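Local coordinates for protein superoxide dismutase [Cu-Zn] (Bacteroidetes bacterium GWA2_30_7, PDB 7B4O) that probably catalyses the dismutation of superoxide to oxygen and hydrogen peroxide in its copper-loaded form, and is captured here with zinc in the metal sites, at residues Asp39-Ser44 against Asn98-Leu103; Gly49-Glu54 against Ile124-Glu129; Met83-Gly88 against Lys108-Glu113. All coordinates share one frame; numbering follows the deposited sequence.

Interaction 1: Asp39-Ser44 against Asn98-Leu103. With ZN (zinc ion), chain G.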
ATOM      1  N   ASP A  39      -8.253   5.623  12.379  1.00 12.76           N
ATOM      2  CA  ASP A  39      -9.725   5.570  12.500  1.00 11.66           C
ATOM      3  C   ASP A  39     -10.174   4.267  11.859  1.00 11.41           C
ATOM      4  O   ASP A  39     -10.170   4.190  10.614  1.00 12.41           O
ATOM      5  CB  ASP A  39     -10.372   6.793  11.869  1.00 12.63           C
ATOM      6  CG  ASP A  39     -10.074   8.032  12.680  1.00 14.60           C
ATOM      7  OD1 ASP A  39     -10.632   8.147  13.792  1.00 17.00           O
ATOM      8  OD2 ASP A  39      -9.252   8.825  12.220  1.00 17.58           O
ATOM      9  N   LEU A  40     -10.495   3.276  12.690  1.00 11.39           N
ATOM     10  CA  LEU A  40     -10.855   1.915  12.225  1.00 11.15           C
ATOM     11  C   LEU A  40     -12.270   1.577  12.683  1.00 11.65           C
ATOM     12  O   LEU A  40     -12.786   2.185  13.638  1.00 12.78           O
ATOM     13  CB  LEU A  40      -9.874   0.887  12.799  1.00 11.78           C
ATOM     14  CG  LEU A  40      -8.389   1.237  12.738  1.00 14.45           C
ATOM     15  CD1 LEU A  40      -7.564   0.070  13.267  1.00 15.37           C
ATOM     16  CD2 LEU A  40      -7.923   1.629  11.338  1.00 16.23           C
ATOM     17  N   ASN A  41     -12.866   0.608  12.005  1.00 13.08           N
ATOM     18  CA  ASN A  41     -14.199   0.070  12.353  1.00 13.84           C
ATOM     19  C   ASN A  41     -14.180  -1.452  12.218  1.00 12.87           C
ATOM     20  O   ASN A  41     -13.258  -2.006  11.597  1.00 13.69           O
ATOM     21  CB  ASN A  41     -15.275   0.685  11.460  1.00 15.27           C
ATOM     22  CG  ASN A  41     -15.401   2.183  11.640  1.00 17.50           C
ATOM     23  OD1 ASN A  41     -15.986   2.646  12.613  1.00 24.05           O
ATOM     24  ND2 ASN A  41     -14.817   2.947  10.730  1.00 21.72           N
ATOM     25  N   GLY A  42     -15.189  -2.101  12.788  1.00 13.86           N
ATOM     26  CA  GLY A  42     -15.397  -3.550  12.637  1.00 14.12           C
ATOM     27  C   GLY A  42     -14.539  -4.369  13.582  1.00 14.04           C
ATOM     28  O   GLY A  42     -14.468  -5.593  13.381  1.00 16.19           O
ATOM     29  N   LEU A  43     -13.926  -3.741  14.590  1.00 13.17           N
ATOM     30  CA  LEU A  43     -13.069  -4.445  15.576  1.00 14.29           C
ATOM     31  C   LEU A  43     -13.903  -4.976  16.740  1.00 14.43           C
ATOM     32  O   LEU A  43     -14.847  -4.316  17.158  1.00 17.97           O
ATOM     33  CB  LEU A  43     -11.999  -3.490  16.102  1.00 15.73           C
ATOM     34  CG  LEU A  43     -10.806  -3.310  15.183  1.00 16.84           C
ATOM     35  CD1 LEU A  43     -10.054  -2.057  15.555  1.00 18.89           C
ATOM     36  CD2 LEU A  43      -9.887  -4.521  15.210  1.00 15.42           C
ATOM     37  N   SER A  44     -13.494  -6.112  17.296  1.00 15.76           N
ATOM     38  CA  SER A  44     -14.042  -6.579  18.589  1.00 17.47           C
ATOM     39  C   SER A  44     -13.685  -5.527  19.633  1.00 16.00           C
ATOM     40  O   SER A  44     -12.589  -4.957  19.611  1.00 15.71           O
ATOM     41  CB  SER A  44     -13.564  -7.957  18.961  1.00 18.84           C
ATOM     42  OG  SER A  44     -12.157  -8.007  19.082  1.00 20.33           O
ATOM     43  N   ASN A  98     -18.981  -0.396  19.943  1.00 18.17           N
ATOM     44  CA  ASN A  98     -19.535  -0.441  18.561  1.00 18.73           C
ATOM     45  C   ASN A  98     -18.477  -0.911  17.553  1.00 16.82           C
ATOM     46  O   ASN A  98     -18.809  -1.012  16.363  1.00 20.09           O
ATOM     47  CB  ASN A  98     -20.103   0.915  18.144  1.00 19.62           C
ATOM     48  CG  ASN A  98     -21.050   1.514  19.162  1.00 19.55           C
ATOM     49  OD1 ASN A  98     -20.948   2.689  19.522  1.00 27.99           O
ATOM     50  ND2 ASN A  98     -21.985   0.712  19.624  1.00 20.51           N
ATOM     51  N   GLY A  99     -17.254  -1.213  18.007  1.00 15.91           N
ATOM     52  CA  GLY A  99     -16.162  -1.683  17.137  1.00 14.48           C
ATOM     53  C   GLY A  99     -15.397  -0.541  16.483  1.00 13.87           C
ATOM     54  O   GLY A  99     -14.552  -0.824  15.626  1.00 15.04           O
ATOM     55  N   LYS A 100     -15.690   0.703  16.864  1.00 13.37           N
ATOM     56  CA  LYS A 100     -14.993   1.900  16.338  1.00 13.55           C
ATOM     57  C   LYS A 100     -13.734   2.136  17.177  1.00 12.83           C
ATOM     58  O   LYS A 100     -13.812   2.101  18.410  1.00 14.46           O
ATOM     59  CB  LYS A 100     -15.888   3.137  16.380  1.00 15.77           C
ATOM     60  CG  LYS A 100     -15.264   4.412  15.829  1.00 19.68           C
ATOM     61  CD  LYS A 100     -16.257   5.558  15.771  1.00 25.68           C
ATOM     62  CE  LYS A 100     -17.193   5.475  14.583  1.00 31.79           C
ATOM     63  NZ  LYS A 100     -16.504   5.767  13.299  1.00 38.12           N
ATOM     64  N   ALA A 101     -12.628   2.398  16.503  1.00 12.90           N
ATOM     65  CA  ALA A 101     -11.314   2.559  17.149  1.00 13.35           C
ATOM     66  C   ALA A 101     -10.653   3.825  16.616  1.00 13.71           C
ATOM     67  O   ALA A 101     -10.496   3.963  15.393  1.00 14.97           O
ATOM     68  CB  ALA A 101     -10.469   1.332  16.914  1.00 14.62           C
ATOM     69  N   HIS A 102     -10.263   4.696  17.539  1.00 13.60           N
ATOM     70  CA  HIS A 102      -9.513   5.937  17.259  1.00 13.71           C
ATOM     71  C   HIS A 102      -8.211   5.891  18.048  1.00 13.18           C
ATOM     72  O   HIS A 102      -8.239   5.569  19.255  1.00 13.84           O
ATOM     73  CB  HIS A 102     -10.364   7.164  17.583  1.00 14.50           C
ATOM     74  CG  HIS A 102      -9.653   8.456  17.408  1.00 14.71           C
ATOM     75  ND1 HIS A 102      -9.382   9.011  16.162  1.00 14.47           N
ATOM     76  CD2 HIS A 102      -9.165   9.321  18.317  1.00 15.83           C
ATOM     77  CE1 HIS A 102      -8.758  10.162  16.335  1.00 15.23           C
ATOM     78  NE2 HIS A 102      -8.626  10.370  17.638  1.00 16.65           N
ATOM     79  N   LEU A 103      -7.119   6.236  17.394  1.00 13.20           N
ATOM     80  CA  LEU A 103      -5.810   6.394  18.073  1.00 13.62           C
ATOM     81  C   LEU A 103      -5.116   7.614  17.491  1.00 13.03           C
ATOM     82  O   LEU A 103      -5.164   7.805  16.271  1.00 13.74           O
ATOM     83  CB  LEU A 103      -4.965   5.132  17.873  1.00 14.56           C
ATOM     84  CG  LEU A 103      -3.535   5.200  18.410  1.00 17.16           C
ATOM     85  CD1 LEU A 103      -3.520   5.403  19.917  1.00 19.36           C
ATOM     86  CD2 LEU A 103      -2.757   3.962  18.022  1.00 18.22           C
TER
HETATM   87 ZN    ZN G 203      -7.972  12.073  18.467  0.50 24.74          ZN
HETATM   88  O   HOH W   1     -13.309   5.035  12.955  1.00 21.82           O
HETATM   89  O   HOH W   2     -17.568  -0.937  13.942  1.00 22.95           O

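Interaction 2: Gly49-Glu54 against Ile124-Glu129. With ZN (zinc ion), chain E.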
ATOM      1  N   GLY A  49      -3.342  -5.219  19.141  1.00 11.63           N
ATOM      2  CA  GLY A  49      -1.998  -4.946  18.624  1.00 11.52           C
ATOM      3  C   GLY A  49      -2.054  -4.175  17.324  1.00 11.26           C
ATOM      4  O   GLY A  49      -2.862  -4.498  16.441  1.00 11.99           O
ATOM      5  N   PHE A  50      -1.177  -3.187  17.205  1.00 11.57           N
ATOM      6  CA  PHE A  50      -1.200  -2.176  16.124  1.00 11.90           C
ATOM      7  C   PHE A  50       0.249  -1.968  15.693  1.00 11.11           C
ATOM      8  O   PHE A  50       0.998  -1.296  16.426  1.00 12.69           O
ATOM      9  CB  PHE A  50      -1.866  -0.905  16.665  1.00 12.79           C
ATOM     10  CG  PHE A  50      -2.083   0.197  15.669  1.00 13.73           C
ATOM     11  CD1 PHE A  50      -3.105   0.132  14.732  1.00 15.51           C
ATOM     12  CD2 PHE A  50      -1.298   1.338  15.711  1.00 14.76           C
ATOM     13  CE1 PHE A  50      -3.306   1.176  13.831  1.00 16.30           C
ATOM     14  CE2 PHE A  50      -1.501   2.384  14.827  1.00 17.30           C
ATOM     15  CZ  PHE A  50      -2.503   2.298  13.887  1.00 16.92           C
ATOM     16  N   HIS A  51       0.659  -2.574  14.584  1.00 10.87           N
ATOM     17  CA  HIS A  51       2.095  -2.693  14.241  1.00 11.18           C
ATOM     18  C   HIS A  51       2.379  -2.370  12.787  1.00 10.83           C
ATOM     19  O   HIS A  51       1.542  -2.653  11.911  1.00 12.20           O
ATOM     20  CB  HIS A  51       2.595  -4.114  14.475  1.00 12.10           C
ATOM     21  CG  HIS A  51       2.380  -4.633  15.846  1.00 12.60           C
ATOM     22  ND1 HIS A  51       2.074  -5.958  16.053  1.00 13.92           N
ATOM     23  CD2 HIS A  51       2.411  -4.031  17.055  1.00 13.33           C
ATOM     24  CE1 HIS A  51       1.960  -6.171  17.352  1.00 15.17           C
ATOM     25  NE2 HIS A  51       2.144  -4.989  17.989  1.00 14.13           N
ATOM     26  N   ILE A  52       3.588  -1.869  12.548  1.00 10.68           N
ATOM     27  CA  ILE A  52       4.164  -1.831  11.186  1.00 10.61           C
ATOM     28  C   ILE A  52       4.930  -3.129  11.004  1.00  9.78           C
ATOM     29  O   ILE A  52       5.852  -3.422  11.838  1.00 11.08           O
ATOM     30  CB  ILE A  52       5.064  -0.608  10.955  1.00 10.54           C
ATOM     31  CG1 ILE A  52       4.362   0.692  11.345  1.00 12.30           C
ATOM     32  CG2 ILE A  52       5.549  -0.590   9.522  1.00 10.45           C
ATOM     33  CD1 ILE A  52       5.206   1.924  11.160  1.00 13.26           C
ATOM     34  N   HIS A  53       4.567  -3.910   9.997  1.00 10.86           N
ATOM     35  CA  HIS A  53       5.266  -5.162   9.650  1.00 10.49           C
ATOM     36  C   HIS A  53       6.185  -4.911   8.452  1.00 11.23           C
ATOM     37  O   HIS A  53       6.053  -3.874   7.782  1.00 11.99           O
ATOM     38  CB  HIS A  53       4.265  -6.300   9.463  1.00 10.34           C
ATOM     39  CG  HIS A  53       3.735  -6.872  10.741  1.00 10.64           C
ATOM     40  ND1 HIS A  53       3.795  -8.214  11.012  1.00 11.49           N
ATOM     41  CD2 HIS A  53       3.132  -6.309  11.808  1.00 11.54           C
ATOM     42  CE1 HIS A  53       3.254  -8.460  12.196  1.00 11.74           C
ATOM     43  NE2 HIS A  53       2.796  -7.321  12.692  1.00 12.15           N
ATOM     44  N   GLU A  54       7.119  -5.826   8.221  1.00 11.30           N
ATOM     45  CA  GLU A  54       8.318  -5.550   7.394  1.00 11.99           C
ATOM     46  C   GLU A  54       7.986  -5.604   5.894  1.00 12.57           C
ATOM     47  O   GLU A  54       8.710  -4.975   5.129  1.00 14.16           O
ATOM     48  CB  GLU A  54       9.432  -6.523   7.775  1.00 14.37           C
ATOM     49  CG  GLU A  54       9.079  -7.972   7.509  1.00 16.97           C
ATOM     50  CD  GLU A  54      10.117  -8.961   8.000  1.00 20.53           C
ATOM     51  OE1 GLU A  54      11.299  -8.584   7.970  1.00 29.32           O
ATOM     52  OE2 GLU A  54       9.764 -10.118   8.335  1.00 22.41           O
ATOM     53  N   ILE A 124      -0.417  -3.903  10.292  1.00 10.99           N
ATOM     54  CA  ILE A 124      -1.170  -5.105  10.720  1.00 10.61           C
ATOM     55  C   ILE A 124      -1.902  -4.743  12.002  1.00 11.39           C
ATOM     56  O   ILE A 124      -1.294  -4.209  12.922  1.00 11.51           O
ATOM     57  CB  ILE A 124      -0.248  -6.321  10.909  1.00 11.15           C
ATOM     58  CG1 ILE A 124       0.348  -6.803   9.589  1.00 11.57           C
ATOM     59  CG2 ILE A 124      -0.995  -7.442  11.613  1.00 11.96           C
ATOM     60  CD1 ILE A 124      -0.682  -7.417   8.623  1.00 12.45           C
ATOM     61  N   VAL A 125      -3.201  -5.042  12.034  1.00 11.49           N
ATOM     62  CA  VAL A 125      -3.998  -4.981  13.280  1.00 10.78           C
ATOM     63  C   VAL A 125      -4.216  -6.420  13.727  1.00 10.04           C
ATOM     64  O   VAL A 125      -4.502  -7.278  12.891  1.00 11.05           O
ATOM     65  CB  VAL A 125      -5.307  -4.198  13.092  1.00 11.14           C
ATOM     66  CG1 VAL A 125      -6.084  -4.113  14.395  1.00 13.09           C
ATOM     67  CG2 VAL A 125      -5.035  -2.817  12.518  1.00 13.13           C
ATOM     68  N   HIS A 126      -4.039  -6.666  15.014  1.00 10.87           N
ATOM     69  CA  HIS A 126      -4.105  -8.021  15.601  1.00 11.72           C
ATOM     70  C   HIS A 126      -5.433  -8.261  16.316  1.00 12.32           C
ATOM     71  O   HIS A 126      -6.120  -7.316  16.709  1.00 11.48           O
ATOM     72  CB  HIS A 126      -2.917  -8.245  16.532  1.00 11.18           C
ATOM     73  CG  HIS A 126      -1.615  -8.405  15.823  1.00 11.70           C
ATOM     74  ND1 HIS A 126      -1.200  -9.620  15.335  1.00 12.32           N
ATOM     75  CD2 HIS A 126      -0.622  -7.516  15.536  1.00 12.71           C
ATOM     76  CE1 HIS A 126      -0.008  -9.472  14.761  1.00 14.82           C
ATOM     77  NE2 HIS A 126       0.378  -8.194  14.879  1.00 13.78           N
ATOM     78  N   LYS A 127      -5.755  -9.536  16.482  1.00 11.89           N
ATOM     79  CA  LYS A 127      -6.988  -9.987  17.163  1.00 13.43           C
ATOM     80  C   LYS A 127      -6.922  -9.620  18.645  1.00 13.09           C
ATOM     81  O   LYS A 127      -7.937  -9.187  19.193  1.00 14.49           O
ATOM     82  CB  LYS A 127      -7.167 -11.491  16.972  1.00 14.78           C
ATOM     83  CG  LYS A 127      -8.416 -12.056  17.633  1.00 18.83           C
ATOM     84  CD  LYS A 127      -8.599 -13.534  17.446  1.00 24.25           C
ATOM     85  CE  LYS A 127      -9.698 -14.093  18.331  1.00 29.65           C
ATOM     86  NZ  LYS A 127     -10.855 -13.171  18.449  1.00 34.48           N
ATOM     87  N   ASN A 128      -5.757  -9.801  19.270  1.00 13.05           N
ATOM     88  CA  ASN A 128      -5.598  -9.617  20.729  1.00 13.83           C
ATOM     89  C   ASN A 128      -4.658  -8.443  21.020  1.00 13.60           C
ATOM     90  O   ASN A 128      -4.068  -7.856  20.102  1.00 12.31           O
ATOM     91  CB  ASN A 128      -5.105 -10.906  21.377  1.00 15.02           C
ATOM     92  CG  ASN A 128      -6.064 -12.049  21.123  1.00 17.26           C
ATOM     93  OD1 ASN A 128      -7.294 -11.874  21.159  1.00 19.08           O
ATOM     94  ND2 ASN A 128      -5.516 -13.207  20.806  1.00 20.69           N
ATOM     95  N   GLU A 129      -4.575  -8.112  22.293  1.00 13.20           N
ATOM     96  CA  GLU A 129      -3.747  -7.023  22.828  1.00 14.63           C
ATOM     97  C   GLU A 129      -2.269  -7.406  22.675  1.00 14.34           C
ATOM     98  O   GLU A 129      -1.891  -8.575  22.894  1.00 14.99           O
ATOM     99  CB  GLU A 129      -4.150  -6.803  24.280  1.00 17.09           C
ATOM    100  CG  GLU A 129      -3.355  -5.733  25.002  1.00 18.54           C
ATOM    101  CD  GLU A 129      -3.863  -5.477  26.413  1.00 23.39           C
ATOM    102  OE1 GLU A 129      -4.954  -5.984  26.768  1.00 24.71           O
ATOM    103  OE2 GLU A 129      -3.161  -4.787  27.166  1.00 27.26           O
TER
HETATM  104 ZN    ZN E 201       2.172  -7.486  14.611  1.00 17.14          ZN

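Interaction 3: Met83-Gly88 against Lys108-Glu113. With ZN (zinc ion), chain F.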
ATOM      1  N   MET A  83      12.626   2.658  24.708  1.00 18.01           N
ATOM      2  CA  MET A  83      13.840   2.754  23.860  1.00 18.02           C
ATOM      3  C   MET A  83      14.083   1.391  23.211  1.00 17.37           C
ATOM      4  O   MET A  83      14.465   1.343  22.043  1.00 18.05           O
ATOM      5  CB  MET A  83      15.040   3.160  24.716  1.00 20.07           C
ATOM      6  CG  MET A  83      14.884   4.532  25.325  1.00 22.51           C
ATOM      7  SD  MET A  83      14.690   5.775  24.037  1.00 25.15           S
ATOM      8  CE  MET A  83      12.934   6.099  24.123  1.00 25.82           C
ATOM      9  N   SER A  84      13.837   0.311  23.957  1.00 17.42           N
ATOM     10  CA  SER A  84      13.947  -1.080  23.458  0.50 16.93           C
ATOM     11  C   SER A  84      12.640  -1.450  22.747  1.00 16.37           C
ATOM     12  O   SER A  84      11.750  -2.042  23.395  1.00 15.73           O
ATOM     13  CB  SER A  84      14.286  -2.020  24.579  0.50 18.12           C
ATOM     14  OG  SER A  84      14.488  -3.320  24.077  0.50 19.84           O
ATOM     15  N   ARG A  85      12.528  -1.069  21.476  1.00 15.27           N
ATOM     16  CA  ARG A  85      11.338  -1.342  20.640  1.00 13.80           C
ATOM     17  C   ARG A  85      11.760  -1.525  19.185  1.00 14.06           C
ATOM     18  O   ARG A  85      12.821  -1.035  18.780  1.00 15.01           O
ATOM     19  CB  ARG A  85      10.302  -0.221  20.759  1.00 13.63           C
ATOM     20  CG  ARG A  85      10.769   1.121  20.220  1.00 14.80           C
ATOM     21  CD  ARG A  85       9.631   2.116  20.095  1.00 14.65           C
ATOM     22  NE  ARG A  85       9.054   2.139  18.746  1.00 13.99           N
ATOM     23  CZ  ARG A  85       8.331   3.132  18.255  1.00 13.78           C
ATOM     24  NH1 ARG A  85       8.048   4.186  19.002  1.00 16.17           N
ATOM     25  NH2 ARG A  85       7.906   3.077  17.009  1.00 14.53           N
ATOM     26  N   HIS A  86      10.910  -2.204  18.428  1.00 13.26           N
ATOM     27  CA  HIS A  86      10.956  -2.237  16.954  1.00 12.38           C
ATOM     28  C   HIS A  86      10.436  -0.892  16.443  1.00 12.25           C
ATOM     29  O   HIS A  86       9.563  -0.305  17.106  1.00 12.62           O
ATOM     30  CB  HIS A  86      10.058  -3.365  16.429  1.00 12.54           C
ATOM     31  CG  HIS A  86      10.432  -4.717  16.921  1.00 12.88           C
ATOM     32  ND1 HIS A  86       9.508  -5.695  17.191  1.00 13.12           N
ATOM     33  CD2 HIS A  86      11.639  -5.257  17.195  1.00 13.22           C
ATOM     34  CE1 HIS A  86      10.145  -6.785  17.574  1.00 13.89           C
ATOM     35  NE2 HIS A  86      11.436  -6.539  17.592  1.00 13.51           N
ATOM     36  N   ILE A  87      10.949  -0.421  15.313  1.00 13.05           N
ATOM     37  CA  ILE A  87      10.358   0.770  14.647  1.00 12.97           C
ATOM     38  C   ILE A  87       8.846   0.532  14.512  1.00 12.89           C
ATOM     39  O   ILE A  87       8.068   1.468  14.747  1.00 13.27           O
ATOM     40  CB  ILE A  87      11.021   1.061  13.295  1.00 14.49           C
ATOM     41  CG1 ILE A  87      12.506   1.410  13.433  1.00 16.34           C
ATOM     42  CG2 ILE A  87      10.261   2.162  12.574  1.00 14.85           C
ATOM     43  CD1 ILE A  87      12.808   2.553  14.376  1.00 17.89           C
ATOM     44  N   GLY A  88       8.442  -0.697  14.202  1.00 12.49           N
ATOM     45  CA  GLY A  88       7.020  -0.998  13.937  1.00 12.84           C
ATOM     46  C   GLY A  88       6.152  -1.115  15.182  1.00 12.49           C
ATOM     47  O   GLY A  88       4.956  -1.444  15.028  1.00 13.92           O
ATOM     48  N   LYS A 108       8.287   9.232  17.787  1.00 14.92           N
ATOM     49  CA  LYS A 108       9.585   9.934  17.618  1.00 15.71           C
ATOM     50  C   LYS A 108      10.574   9.064  16.834  1.00 16.02           C
ATOM     51  O   LYS A 108      11.709   9.513  16.643  1.00 19.22           O
ATOM     52  CB  LYS A 108      10.125  10.316  18.996  1.00 20.37           C
ATOM     53  CG  LYS A 108       9.271  11.345  19.721  1.00 25.41           C
ATOM     54  CD  LYS A 108      10.001  12.071  20.834  1.00 30.05           C
ATOM     55  CE  LYS A 108       9.323  13.363  21.237  1.00 34.85           C
ATOM     56  NZ  LYS A 108       9.731  14.497  20.371  1.00 38.37           N
ATOM     57  N   MET A 109      10.171   7.880  16.377  1.00 15.77           N
ATOM     58  CA  MET A 109      11.083   6.913  15.712  1.00 17.87           C
ATOM     59  C   MET A 109      10.746   6.740  14.225  1.00 16.82           C
ATOM     60  O   MET A 109      11.671   6.519  13.435  1.00 19.81           O
ATOM     61  CB  MET A 109      11.027   5.552  16.411  1.00 20.30           C
ATOM     62  CG  MET A 109      11.513   5.603  17.837  1.00 21.15           C
ATOM     63  SD  MET A 109      12.140   4.011  18.361  1.00 23.39           S
ATOM     64  CE  MET A 109      12.825   4.408  19.975  1.00 25.43           C
ATOM     65  N   ILE A 110       9.472   6.807  13.838  1.00 17.71           N
ATOM     66  CA  ILE A 110       9.092   6.503  12.430  1.00 19.80           C
ATOM     67  C   ILE A 110       9.466   7.695  11.530  1.00 17.61           C
ATOM     68  O   ILE A 110       9.294   8.865  11.942  1.00 20.71           O
ATOM     69  CB  ILE A 110       7.619   6.058  12.321  1.00 23.06           C
ATOM     70  CG1 ILE A 110       6.625   7.131  12.754  1.00 23.75           C
ATOM     71  CG2 ILE A 110       7.405   4.761  13.095  1.00 23.50           C
ATOM     72  CD1 ILE A 110       5.213   6.591  12.883  1.00 23.44           C
ATOM     73  N   VAL A 111      10.007   7.395  10.349  1.00 16.73           N
ATOM     74  CA  VAL A 111      10.399   8.408   9.323  1.00 18.09           C
ATOM     75  C   VAL A 111       9.910   7.943   7.949  1.00 17.07           C
ATOM     76  O   VAL A 111       9.463   6.781   7.837  1.00 15.34           O
ATOM     77  CB  VAL A 111      11.918   8.662   9.325  1.00 20.89           C
ATOM     78  CG1 VAL A 111      12.392   9.227  10.659  1.00 24.85           C
ATOM     79  CG2 VAL A 111      12.698   7.408   8.985  1.00 19.15           C
ATOM     80  N   PHE A 112      10.005   8.814   6.942  1.00 17.46           N
ATOM     81  CA  PHE A 112       9.496   8.566   5.570  1.00 18.45           C
ATOM     82  C   PHE A 112      10.637   8.447   4.556  1.00 18.45           C
ATOM     83  O   PHE A 112      10.344   8.368   3.350  1.00 22.18           O
ATOM     84  CB  PHE A 112       8.541   9.679   5.139  1.00 19.06           C
ATOM     85  CG  PHE A 112       7.384   9.921   6.079  1.00 19.97           C
ATOM     86  CD1 PHE A 112       6.662   8.867   6.618  1.00 20.04           C
ATOM     87  CD2 PHE A 112       7.011  11.209   6.422  1.00 21.89           C
ATOM     88  CE1 PHE A 112       5.611   9.102   7.491  1.00 22.07           C
ATOM     89  CE2 PHE A 112       5.951  11.436   7.287  1.00 22.48           C
ATOM     90  CZ  PHE A 112       5.252  10.387   7.823  1.00 18.44           C
ATOM     91  N   GLU A 113      11.893   8.445   5.001  1.00 20.73           N
ATOM     92  CA  GLU A 113      13.056   8.355   4.074  1.00 24.17           C
ATOM     93  C   GLU A 113      14.166   7.549   4.749  1.00 23.64           C
ATOM     94  O   GLU A 113      14.161   7.489   5.983  1.00 26.16           O
ATOM     95  CB  GLU A 113      13.516   9.747   3.642  1.00 29.16           C
ATOM     96  CG  GLU A 113      13.927  10.647   4.788  1.00 35.89           C
ATOM     97  CD  GLU A 113      14.648  11.912   4.344  1.00 42.29           C
ATOM     98  OE1 GLU A 113      15.612  12.327   5.029  1.00 54.26           O
ATOM     99  OE2 GLU A 113      14.255  12.470   3.299  1.00 47.98           O
TER
HETATM  100 ZN    ZN F 202       7.574  -5.505  17.734  1.00 13.24          ZN

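Interaction 1: Asp39-Ser44 against Asn98-Leu103
Leu40 and Ala101 form an antiparallel hydrogen-bonded pair that joins strands 33-41 and 101-107 of the Cu,Zn superoxide dismutase beta-barrel. The amide of Leu40 gives a nearly straight bond (174°) from Leu40 N to Ala101 O at 2.8 Å, and Ala101 N answers to Leu40 O. That carbonyl also accepts from a water, so two donors satisfy it. On the inner face Ala101 CB lies 3.7 Å from Leu43 CD1; a side chain this small fits beside the two leucines, which continue inward to Val125.

Across the neighbouring non-hydrogen-bonded pair, Asp39 and His102 run side by side on the outer face. His102 ND1 donates in its ring plane to Asp39 OD1 at 2.8 Å, meeting the syn side of the carboxylate but 32° out of its plane. The other ring nitrogen, His102 NE2, binds a zinc ion at 2.0 Å, and Glu104 is a second ligand. CG of His102 stands anti to the backbone N (chi1 176°), which sets the ring alongside the aspartate.

Lys100 bends near its end to bring Lys100 NZ 3.2 Å from Asn41 OD1, on a lone pair in the amide plane. A leucine at Asn41 would probably leave this ammonium without its amide partner and freer to swing into solvent. Beyond it the chain turns: Leu43 N donates to Gly99 O, while a second water links Gly42 N to Asn98 O. Gly99, with positive phi, suits its place because a CB would clash with Leu43 O.

Both ring nitrogens of His102 are thus engaged, and the carboxylate would be expected to favour the proton on ND1, strengthen NE2 as a donor to the metal and fix the ring's rotation.

Interaction 2: Gly49-Glu54 against Ile124-Glu129
His51, His53 and His126 converge on one zinc ion across two antiparallel strands of the superoxide dismutase beta-barrel, at the site that holds copper in the copper-loaded family enzyme. Histidine suits all three places because either ring nitrogen can bind metal: His51 uses ND1, the other two NE2. The side chains of His51 and His126 meet at about a right angle, rim to rim, with ring planes 58° apart. His53 and His126 approach from opposite directions, their planes turned by 41°. His69 completes the set of four ligands.

Ile124 packs beneath the site. Its CG1 lies over one face of the His53 ring, 3.7 Å from the centroid, in a CH-pi contact, and its CG2 sits over a face of His126. CG1 stands beside the backbone N (chi1 -67°) and CG2 anti to it, which spreads the two branches under different rings. The remaining ring nitrogens are held from outside: His51 by Asp130, His53 by Gly67 O and His126 by Gly141 O.

Gly49 suits its position, since a CB would press on His126 CD2. Gly49 N donates almost straight to Asn128 O, 2.9 Å away.

Interaction 3: Met83-Gly88 against Lys108-Glu113
Met109 slides its thioether along Arg85, the two side chains running in opposite directions. Met109 SD lies over one face of the guanidinium, 3.5 Å above its plane and offset toward the rim, and touches Arg85 CD at 3.6 Å. This long, unbranched, polarisable chain suits the flat face it follows. Met109 CB meets Ile87 CD1 at 4.0 Å. The branched isoleucines continue the apolar contact, with CG2 of Ile87 3.9 Å from CG2 of Ile110.

No hydrogen bond crosses this contact; two of the arginine's bonds hold it to its own loop. Arg85 NE donates to His86 O at 3.0 Å, in the guanidinium plane and nearly straight (176°), and its NH2 to Ile87 O at 2.8 Å. They fix the rotation of the group and present its face to the sulfur. Asp107 forms a salt bridge with NH2, and its OD1 accepts from the amides of Met109 and Ile110, so one carboxylate ties both loops.

His86 turns away and binds a zinc ion through ND1, with His69, His77 and Asp89. Loop 83-88 leads into strand 89-95, while Ile110, just past strand 101-107, packs on Val34 and Val36 of strand 33-41 and Phe27 of strand 22-30.

Interactions 1 and 2 each join two strands of one antiparallel sheet, with centres about 14 Å apart, and they meet inside the barrel, where Leu40 and Leu43 pack on Val125. Interaction 3 links two loops. Its centre is about 15 Å from that of interaction 2, which it touches through Gly88 and Ile110 against Ile52, and about 24 Å from that of interaction 1, across the centre of the chain. Along the chain, interaction 3 is nested inside the loop closed by 49-54 and 124-129, whereas interactions 1 and 2 interleave. His69 bridges the zinc ions of interactions 2 and 3, joining barrel and loop into one bimetallic site; the zinc ion of interaction 1 is separate.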